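Local atomic coordinates of putative glyoxalase superfamily protein (Ralstonia eutropha, PDB entry 3IUZ), a protein that probably acts as an iron(II)-dependent 2-oxoadipate dioxygenase/decarboxylase, turning 2-oxoadipate into 2-hydroxyglutarate with molecular oxygen and loss of carbon dioxide. Residues Asn166-Leu179 / Glu195-Gly209. Sequence-based numbering, arbitrary orientation. Where two conformers were deposited one is given.
Sequences NSADPLTPRAQTLL and ELIGLLVPCFERQHG
Gln207 O takes two donors from the facing chain: Ala168 N at 2.8 Å, nearly straight but from above the carbonyl plane, and the weaker CA-H of Ser167. The two segments belong to consecutive helices, 173-185 and 190-200, forming a splayed antiparallel hairpin; the axes of 173-179 and 195-200 run 133° apart in direction. This bond ties together the loops that flank them. A little further along, in the conformer given, Asn166 OD1 accepts from Gly209 N at 3.1 Å, and a water joins Asn166 ND2 to Gly209 O. Pro170 lays CB, CG and CD against the flat amide of Gln207, with Pro170 CG also 3.7 Å from Cys203 SG. That amide is held in place by Gln207 NE2, which donates within its own plane to a lone pair of Pro202 O. Nearer the helices, one water donates to both Pro170 O and Leu199 O and accepts from Thr172 N. Thr172 is the N-cap of helix 173-185, its OG1 accepting from Ala175 N. Between the helices Ala175 CB rests on Leu199 CB; where the loop leads into helix 173-185, Leu171 CD1 meets Leu200 CD2 at 3.6 Å. Helix 101-110 packs on Leu171 and Leu179. At the outer edge Leu178 CD2 sits over one guanidinium face of Arg174, toward its rim, and Arg174, bent at chi2 (72°), grips Glu195 side-on, NE to OE2 at 2.9 Å and NH2 to OE1 at 3.0 Å.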
ATOM      1  N   ASN A 166     -11.270   9.564 -16.329  1.00 18.56           N
ATOM      2  CA  ASN A 166     -11.764  10.701 -15.548  0.50 18.80           C
ATOM      3  C   ASN A 166     -10.998  10.879 -14.238  1.00 18.23           C
ATOM      4  O   ASN A 166     -11.401  11.673 -13.391  1.00 18.62           O
ATOM      5  CB  ASN A 166     -13.284  10.535 -15.262  0.50 18.86           C
ATOM      6  CG  ASN A 166     -13.614   9.247 -14.441  0.50 19.82           C
ATOM      7  OD1 ASN A 166     -12.869   8.855 -13.514  0.50 17.94           O
ATOM      8  ND2 ASN A 166     -14.735   8.606 -14.777  0.50 17.98           N
ATOM      9  N   SER A 167      -9.911  10.140 -14.046  1.00 17.14           N
ATOM     10  CA  SER A 167      -9.226  10.168 -12.766  1.00 16.12           C
ATOM     11  C   SER A 167      -8.813  11.561 -12.336  1.00 16.50           C
ATOM     12  O   SER A 167      -8.368  12.404 -13.173  1.00 16.24           O
ATOM     13  CB  SER A 167      -7.979   9.310 -12.767  1.00 17.73           C
ATOM     14  OG  SER A 167      -8.260   7.972 -13.058  1.00 14.37           O
ATOM     15  N   ALA A 168      -8.923  11.793 -11.038  1.00 15.75           N
ATOM     16  CA  ALA A 168      -8.386  13.023 -10.433  1.00 16.90           C
ATOM     17  C   ALA A 168      -6.900  12.822 -10.155  1.00 15.98           C
ATOM     18  O   ALA A 168      -6.426  11.674 -10.085  1.00 16.21           O
ATOM     19  CB  ALA A 168      -9.104  13.379  -9.138  1.00 15.85           C
ATOM     20  N   ASP A 169      -6.171  13.943 -10.045  1.00 15.81           N
ATOM     21  CA  ASP A 169      -4.827  13.924  -9.459  1.00 16.05           C
ATOM     22  C   ASP A 169      -4.900  14.335  -8.003  1.00 15.75           C
ATOM     23  O   ASP A 169      -5.159  15.516  -7.663  1.00 14.56           O
ATOM     24  CB  ASP A 169      -3.854  14.816 -10.240  1.00 16.35           C
ATOM     25  CG  ASP A 169      -2.404  14.698  -9.726  1.00 16.89           C
ATOM     26  OD1 ASP A 169      -2.201  14.098  -8.646  1.00 15.63           O
ATOM     27  OD2 ASP A 169      -1.471  15.185 -10.424  1.00 18.06           O
ATOM     28  N   PRO A 170      -4.704  13.368  -7.092  1.00 15.41           N
ATOM     29  CA  PRO A 170      -4.790  13.694  -5.668  1.00 15.49           C
ATOM     30  C   PRO A 170      -3.605  14.446  -5.063  1.00 14.79           C
ATOM     31  O   PRO A 170      -3.699  14.935  -3.937  1.00 14.10           O
ATOM     32  CB  PRO A 170      -4.862  12.299  -5.033  1.00 15.16           C
ATOM     33  CG  PRO A 170      -3.910  11.530  -5.913  1.00 15.15           C
ATOM     34  CD  PRO A 170      -4.243  11.980  -7.287  1.00 16.73           C
ATOM     35  N   LEU A 171      -2.505  14.558  -5.788  1.00 14.69           N
ATOM     36  CA  LEU A 171      -1.286  15.179  -5.232  1.00 14.34           C
ATOM     37  C   LEU A 171      -1.336  16.704  -5.397  1.00 13.99           C
ATOM     38  O   LEU A 171      -0.943  17.236  -6.413  1.00 13.37           O
ATOM     39  CB  LEU A 171      -0.066  14.596  -5.947  1.00 14.51           C
ATOM     40  CG  LEU A 171       1.273  14.930  -5.247  1.00 14.53           C
ATOM     41  CD1 LEU A 171       1.386  14.272  -3.909  1.00 11.35           C
ATOM     42  CD2 LEU A 171       2.464  14.524  -6.143  1.00 12.55           C
ATOM     43  N   THR A 172      -1.770  17.387  -4.360  1.00 13.56           N
ATOM     44  CA  THR A 172      -2.115  18.779  -4.432  1.00 14.29           C
ATOM     45  C   THR A 172      -0.829  19.661  -4.509  1.00 15.11           C
ATOM     46  O   THR A 172       0.274  19.182  -4.219  1.00 15.16           O
ATOM     47  CB  THR A 172      -2.913  19.199  -3.207  1.00 13.76           C
ATOM     48  OG1 THR A 172      -2.057  19.267  -2.063  1.00 12.61           O
ATOM     49  CG2 THR A 172      -4.148  18.282  -2.954  1.00 13.24           C
ATOM     50  N   PRO A 173      -0.993  20.952  -4.823  1.00 15.77           N
ATOM     51  CA  PRO A 173       0.178  21.828  -4.873  1.00 16.67           C
ATOM     52  C   PRO A 173       0.876  21.984  -3.539  1.00 15.49           C
ATOM     53  O   PRO A 173       2.089  22.103  -3.491  1.00 14.64           O
ATOM     54  CB  PRO A 173      -0.382  23.167  -5.322  1.00 16.79           C
ATOM     55  CG  PRO A 173      -1.776  22.908  -5.853  1.00 16.72           C
ATOM     56  CD  PRO A 173      -2.180  21.548  -5.472  1.00 16.21           C
ATOM     57  N   ARG A 174       0.096  22.029  -2.471  1.00 15.45           N
ATOM     58  CA  ARG A 174       0.654  22.115  -1.144  1.00 14.91           C
ATOM     59  C   ARG A 174       1.420  20.821  -0.831  1.00 13.70           C
ATOM     60  O   ARG A 174       2.479  20.871  -0.188  1.00 13.75           O
ATOM     61  CB  ARG A 174      -0.464  22.348  -0.140  1.00 14.87           C
ATOM     62  CG  ARG A 174       0.024  22.414   1.281  1.00 16.57           C
ATOM     63  CD  ARG A 174       0.805  23.698   1.577  1.00 18.06           C
ATOM     64  NE  ARG A 174       1.200  23.710   2.980  1.00 14.81           N
ATOM     65  CZ  ARG A 174       2.174  24.452   3.490  1.00 18.01           C
ATOM     66  NH1 ARG A 174       2.884  25.316   2.741  1.00 17.22           N
ATOM     67  NH2 ARG A 174       2.461  24.311   4.748  1.00 15.83           N
ATOM     68  N   ALA A 175       0.876  19.673  -1.257  1.00 13.73           N
ATOM     69  CA  ALA A 175       1.536  18.385  -1.027  1.00 13.15           C
ATOM     70  C   ALA A 175       2.916  18.424  -1.712  1.00 13.12           C
ATOM     71  O   ALA A 175       3.935  18.014  -1.145  1.00 12.34           O
ATOM     72  CB  ALA A 175       0.696  17.185  -1.575  1.00 14.26           C
ATOM     73  N   GLN A 176       2.927  18.895  -2.943  1.00 12.76           N
ATOM     74  CA  GLN A 176       4.184  18.952  -3.711  1.00 12.02           C
ATOM     75  C   GLN A 176       5.154  19.945  -3.145  1.00 11.64           C
ATOM     76  O   GLN A 176       6.346  19.701  -3.166  1.00 11.80           O
ATOM     77  CB  GLN A 176       3.903  19.243  -5.167  1.00 11.26           C
ATOM     78  CG  GLN A 176       3.135  18.116  -5.858  1.00 12.24           C
ATOM     79  CD  GLN A 176       2.913  18.343  -7.344  1.00 16.51           C
ATOM     80  OE1 GLN A 176       3.877  18.545  -8.127  1.00 13.45           O
ATOM     81  NE2 GLN A 176       1.639  18.226  -7.767  1.00 13.25           N
ATOM     82  N   THR A 177       4.644  21.080  -2.641  1.00 12.66           N
ATOM     83  CA  THR A 177       5.477  22.052  -1.959  1.00 13.25           C
ATOM     84  C   THR A 177       6.258  21.424  -0.804  1.00 14.20           C
ATOM     85  O   THR A 177       7.512  21.574  -0.686  1.00 15.25           O
ATOM     86  CB  THR A 177       4.608  23.203  -1.400  1.00 13.64           C
ATOM     87  OG1 THR A 177       3.948  23.867  -2.495  1.00 14.92           O
ATOM     88  CG2 THR A 177       5.468  24.207  -0.592  1.00 13.41           C
ATOM     89  N   LEU A 178       5.553  20.662   0.033  1.00 12.90           N
ATOM     90  CA  LEU A 178       6.166  20.117   1.261  1.00 13.14           C
ATOM     91  C   LEU A 178       7.112  18.940   0.941  1.00 12.69           C
ATOM     92  O   LEU A 178       8.175  18.798   1.556  1.00 13.11           O
ATOM     93  CB  LEU A 178       5.066  19.696   2.277  1.00 12.94           C
ATOM     94  CG  LEU A 178       4.263  20.881   2.875  1.00 14.98           C
ATOM     95  CD1 LEU A 178       3.087  20.413   3.802  1.00 10.83           C
ATOM     96  CD2 LEU A 178       5.233  21.820   3.643  1.00 13.47           C
ATOM     97  N   LEU A 179       6.697  18.127  -0.027  1.00 12.54           N
ATOM     98  CA  LEU A 179       7.497  17.020  -0.528  0.50 12.70           C
ATOM     99  C   LEU A 179       8.893  17.462  -1.011  1.00 13.31           C
ATOM    100  O   LEU A 179       9.909  16.881  -0.657  1.00 12.49           O
ATOM    101  CB  LEU A 179       6.729  16.391  -1.684  0.50 12.98           C
ATOM    102  CG  LEU A 179       6.929  14.922  -1.948  0.50 13.27           C
ATOM    103  CD1 LEU A 179       6.958  14.182  -0.615  0.50  9.95           C
ATOM    104  CD2 LEU A 179       5.787  14.459  -2.927  0.50 13.53           C
ATOM    105  N   GLU A 195       1.319  17.643   8.339  1.00 14.96           N
ATOM    106  CA  GLU A 195       0.452  18.153   7.275  1.00 15.32           C
ATOM    107  C   GLU A 195       0.700  17.384   5.994  1.00 14.13           C
ATOM    108  O   GLU A 195      -0.257  16.930   5.340  1.00 14.48           O
ATOM    109  CB  GLU A 195       0.677  19.647   7.048  1.00 15.45           C
ATOM    110  CG  GLU A 195      -0.162  20.226   5.920  1.00 17.20           C
ATOM    111  CD  GLU A 195       0.130  21.700   5.670  1.00 16.36           C
ATOM    112  OE1 GLU A 195       0.980  22.330   6.383  1.00 14.28           O
ATOM    113  OE2 GLU A 195      -0.506  22.234   4.754  1.00 14.30           O
ATOM    114  N   LEU A 196       1.971  17.178   5.641  1.00 13.91           N
ATOM    115  CA  LEU A 196       2.293  16.387   4.414  1.00 13.92           C
ATOM    116  C   LEU A 196       1.685  14.999   4.436  1.00 14.55           C
ATOM    117  O   LEU A 196       1.084  14.529   3.443  1.00 12.76           O
ATOM    118  CB  LEU A 196       3.814  16.291   4.209  1.00 14.17           C
ATOM    119  CG  LEU A 196       4.293  15.448   3.058  1.00 15.82           C
ATOM    120  CD1 LEU A 196       3.709  15.952   1.745  1.00 12.95           C
ATOM    121  CD2 LEU A 196       5.882  15.386   3.023  1.00 14.74           C
ATOM    122  N   ILE A 197       1.823  14.313   5.569  1.00 15.01           N
ATOM    123  CA  ILE A 197       1.256  12.960   5.677  1.00 15.47           C
ATOM    124  C   ILE A 197      -0.255  13.003   5.394  1.00 15.00           C
ATOM    125  O   ILE A 197      -0.785  12.187   4.637  1.00 15.86           O
ATOM    126  CB  ILE A 197       1.559  12.329   7.048  1.00 14.65           C
ATOM    127  CG1 ILE A 197       3.038  12.032   7.160  1.00 15.99           C
ATOM    128  CG2 ILE A 197       0.672  11.085   7.312  1.00 13.68           C
ATOM    129  CD1 ILE A 197       3.499  11.810   8.656  1.00 12.53           C
ATOM    130  N   GLY A 198      -0.936  13.959   5.991  1.00 15.22           N
ATOM    131  CA  GLY A 198      -2.383  14.121   5.787  1.00 15.77           C
ATOM    132  C   GLY A 198      -2.753  14.297   4.316  1.00 16.32           C
ATOM    133  O   GLY A 198      -3.806  13.860   3.881  1.00 14.10           O
ATOM    134  N   LEU A 199      -1.873  14.954   3.562  1.00 16.38           N
ATOM    135  CA  LEU A 199      -2.143  15.274   2.167  1.00 16.07           C
ATOM    136  C   LEU A 199      -1.771  14.119   1.304  1.00 15.79           C
ATOM    137  O   LEU A 199      -2.343  13.966   0.217  1.00 14.71           O
ATOM    138  CB  LEU A 199      -1.358  16.495   1.707  1.00 16.43           C
ATOM    139  CG  LEU A 199      -1.792  17.834   2.326  1.00 17.61           C
ATOM    140  CD1 LEU A 199      -0.719  18.925   2.000  1.00 19.03           C
ATOM    141  CD2 LEU A 199      -3.188  18.186   1.790  1.00 19.50           C
ATOM    142  N   LEU A 200      -0.846  13.290   1.766  1.00 12.69           N
ATOM    143  CA  LEU A 200      -0.438  12.148   0.958  1.00 14.18           C
ATOM    144  C   LEU A 200      -1.378  10.963   1.100  1.00 15.11           C
ATOM    145  O   LEU A 200      -1.533  10.185   0.147  1.00 15.93           O
ATOM    146  CB  LEU A 200       0.986  11.692   1.289  1.00 12.42           C
ATOM    147  CG  LEU A 200       2.095  12.695   0.932  1.00 12.35           C
ATOM    148  CD1 LEU A 200       3.477  12.110   1.312  1.00 12.74           C
ATOM    149  CD2 LEU A 200       2.062  13.070  -0.593  1.00 13.32           C
ATOM    150  N   VAL A 201      -1.969  10.797   2.278  1.00 14.25           N
ATOM    151  CA  VAL A 201      -2.788   9.616   2.522  1.00 15.08           C
ATOM    152  C   VAL A 201      -3.920   9.449   1.472  1.00 14.61           C
ATOM    153  O   VAL A 201      -4.123   8.313   0.974  1.00 14.78           O
ATOM    154  CB  VAL A 201      -3.284   9.564   3.974  1.00 16.17           C
ATOM    155  CG1 VAL A 201      -4.498   8.600   4.119  1.00 16.32           C
ATOM    156  CG2 VAL A 201      -2.103   9.202   4.929  1.00 14.26           C
ATOM    157  N   PRO A 202      -4.594  10.534   1.074  1.00 14.98           N
ATOM    158  CA  PRO A 202      -5.645  10.395   0.055  1.00 16.30           C
ATOM    159  C   PRO A 202      -5.181  10.021  -1.351  1.00 15.55           C
ATOM    160  O   PRO A 202      -6.032   9.725  -2.195  1.00 15.26           O
ATOM    161  CB  PRO A 202      -6.346  11.777   0.084  1.00 17.00           C
ATOM    162  CG  PRO A 202      -6.109  12.269   1.475  1.00 18.16           C
ATOM    163  CD  PRO A 202      -4.644  11.869   1.685  1.00 15.57           C
ATOM    164  N   CYS A 203      -3.860   9.981  -1.617  1.00 15.23           N
ATOM    165  CA  CYS A 203      -3.366   9.488  -2.900  1.00 15.30           C
ATOM    166  C   CYS A 203      -3.492   7.974  -3.011  1.00 16.03           C
ATOM    167  O   CYS A 203      -3.541   7.405  -4.125  1.00 16.39           O
ATOM    168  CB  CYS A 203      -1.879   9.868  -3.097  1.00 16.55           C
ATOM    169  SG  CYS A 203      -1.549  11.659  -3.065  1.00 16.87           S
ATOM    170  N   PHE A 204      -3.497   7.297  -1.854  1.00 16.61           N
ATOM    171  CA  PHE A 204      -3.588   5.843  -1.785  1.00 17.49           C
ATOM    172  C   PHE A 204      -5.041   5.417  -1.696  1.00 17.86           C
ATOM    173  O   PHE A 204      -5.478   4.748  -0.718  1.00 18.30           O
ATOM    174  CB  PHE A 204      -2.741   5.309  -0.621  1.00 16.73           C
ATOM    175  CG  PHE A 204      -1.308   5.702  -0.721  1.00 16.61           C
ATOM    176  CD1 PHE A 204      -0.886   6.938  -0.254  1.00 17.98           C
ATOM    177  CD2 PHE A 204      -0.381   4.863  -1.321  1.00 18.51           C
ATOM    178  CE1 PHE A 204       0.408   7.336  -0.373  1.00 16.10           C
ATOM    179  CE2 PHE A 204       0.944   5.251  -1.420  1.00 19.00           C
ATOM    180  CZ  PHE A 204       1.341   6.459  -0.955  1.00 15.01           C
ATOM    181  N   GLU A 205      -5.743   5.749  -2.777  1.00 18.35           N
ATOM    182  CA  GLU A 205      -7.186   5.560  -2.882  0.50 18.76           C
ATOM    183  C   GLU A 205      -7.607   5.538  -4.368  1.00 18.57           C
ATOM    184  O   GLU A 205      -6.789   5.726  -5.267  1.00 18.70           O
ATOM    185  CB  GLU A 205      -7.910   6.696  -2.159  0.50 18.51           C
ATOM    186  CG  GLU A 205      -7.655   6.814  -0.665  0.50 19.69           C
ATOM    187  CD  GLU A 205      -8.041   5.576   0.134  0.50 22.00           C
ATOM    188  OE1 GLU A 205      -8.772   4.694  -0.377  0.50 20.55           O
ATOM    189  OE2 GLU A 205      -7.614   5.509   1.310  0.50 22.82           O
ATOM    190  N   ARG A 206      -8.889   5.307  -4.615  1.00 17.94           N
ATOM    191  CA  ARG A 206      -9.448   5.293  -5.971  0.50 17.02           C
ATOM    192  C   ARG A 206      -9.609   6.738  -6.428  1.00 16.94           C
ATOM    193  O   ARG A 206     -10.338   7.473  -5.820  1.00 16.09           O
ATOM    194  CB  ARG A 206     -10.809   4.584  -5.971  0.50 16.96           C
ATOM    195  CG  ARG A 206     -11.372   4.171  -7.344  0.50 17.34           C
ATOM    196  CD  ARG A 206     -12.893   3.958  -7.301  0.50 15.80           C
ATOM    197  NE  ARG A 206     -13.578   5.239  -7.236  0.50 16.74           N
ATOM    198  CZ  ARG A 206     -14.819   5.428  -6.794  0.50 17.71           C
ATOM    199  NH1 ARG A 206     -15.558   4.392  -6.409  0.50 18.29           N
ATOM    200  NH2 ARG A 206     -15.321   6.663  -6.746  0.50 17.25           N
ATOM    201  N   GLN A 207      -8.945   7.112  -7.518  1.00 16.01           N
ATOM    202  CA  GLN A 207      -8.991   8.474  -8.064  1.00 14.83           C
ATOM    203  C   GLN A 207     -10.008   8.681  -9.183  1.00 16.01           C
ATOM    204  O   GLN A 207     -10.325   9.824  -9.532  1.00 14.52           O
ATOM    205  CB  GLN A 207      -7.618   8.812  -8.592  1.00 14.71           C
ATOM    206  CG  GLN A 207      -6.529   8.697  -7.504  1.00 15.39           C
ATOM    207  CD  GLN A 207      -6.850   9.461  -6.272  1.00 16.97           C
ATOM    208  OE1 GLN A 207      -7.429  10.538  -6.346  1.00 16.65           O
ATOM    209  NE2 GLN A 207      -6.431   8.958  -5.129  1.00 18.28           N
ATOM    210  N   HIS A 208     -10.517   7.583  -9.742  1.00 15.95           N
ATOM    211  CA  HIS A 208     -11.593   7.640 -10.723  1.00 16.52           C
ATOM    212  C   HIS A 208     -12.971   7.532 -10.063  1.00 17.29           C
ATOM    213  O   HIS A 208     -13.090   7.117  -8.906  1.00 18.17           O
ATOM    214  CB  HIS A 208     -11.392   6.589 -11.841  1.00 16.31           C
ATOM    215  CG  HIS A 208     -11.291   5.177 -11.359  1.00 15.75           C
ATOM    216  ND1 HIS A 208     -10.082   4.514 -11.207  1.00 16.77           N
ATOM    217  CD2 HIS A 208     -12.258   4.295 -10.985  1.00 14.15           C
ATOM    218  CE1 HIS A 208     -10.320   3.286 -10.758  1.00 15.16           C
ATOM    219  NE2 HIS A 208     -11.630   3.125 -10.633  1.00 14.18           N
ATOM    220  N   GLY A 209     -14.025   7.911 -10.801  1.00 17.03           N
ATOM    221  CA  GLY A 209     -15.385   7.846 -10.290  1.00 17.35           C
ATOM    222  C   GLY A 209     -15.930   6.433 -10.333  1.00 18.30           C
ATOM    223  O   GLY A 209     -15.274   5.532 -10.826  1.00 17.94           O
TER
HETATM  224  O   HOH W   1     -14.643   5.618 -13.515  1.00 21.98           O
HETATM  225  O   HOH W   2      -7.617   5.748 -11.510  1.00 16.70           O
HETATM  226  O   HOH W   3      -2.000  15.510  -2.030  1.00 29.70           O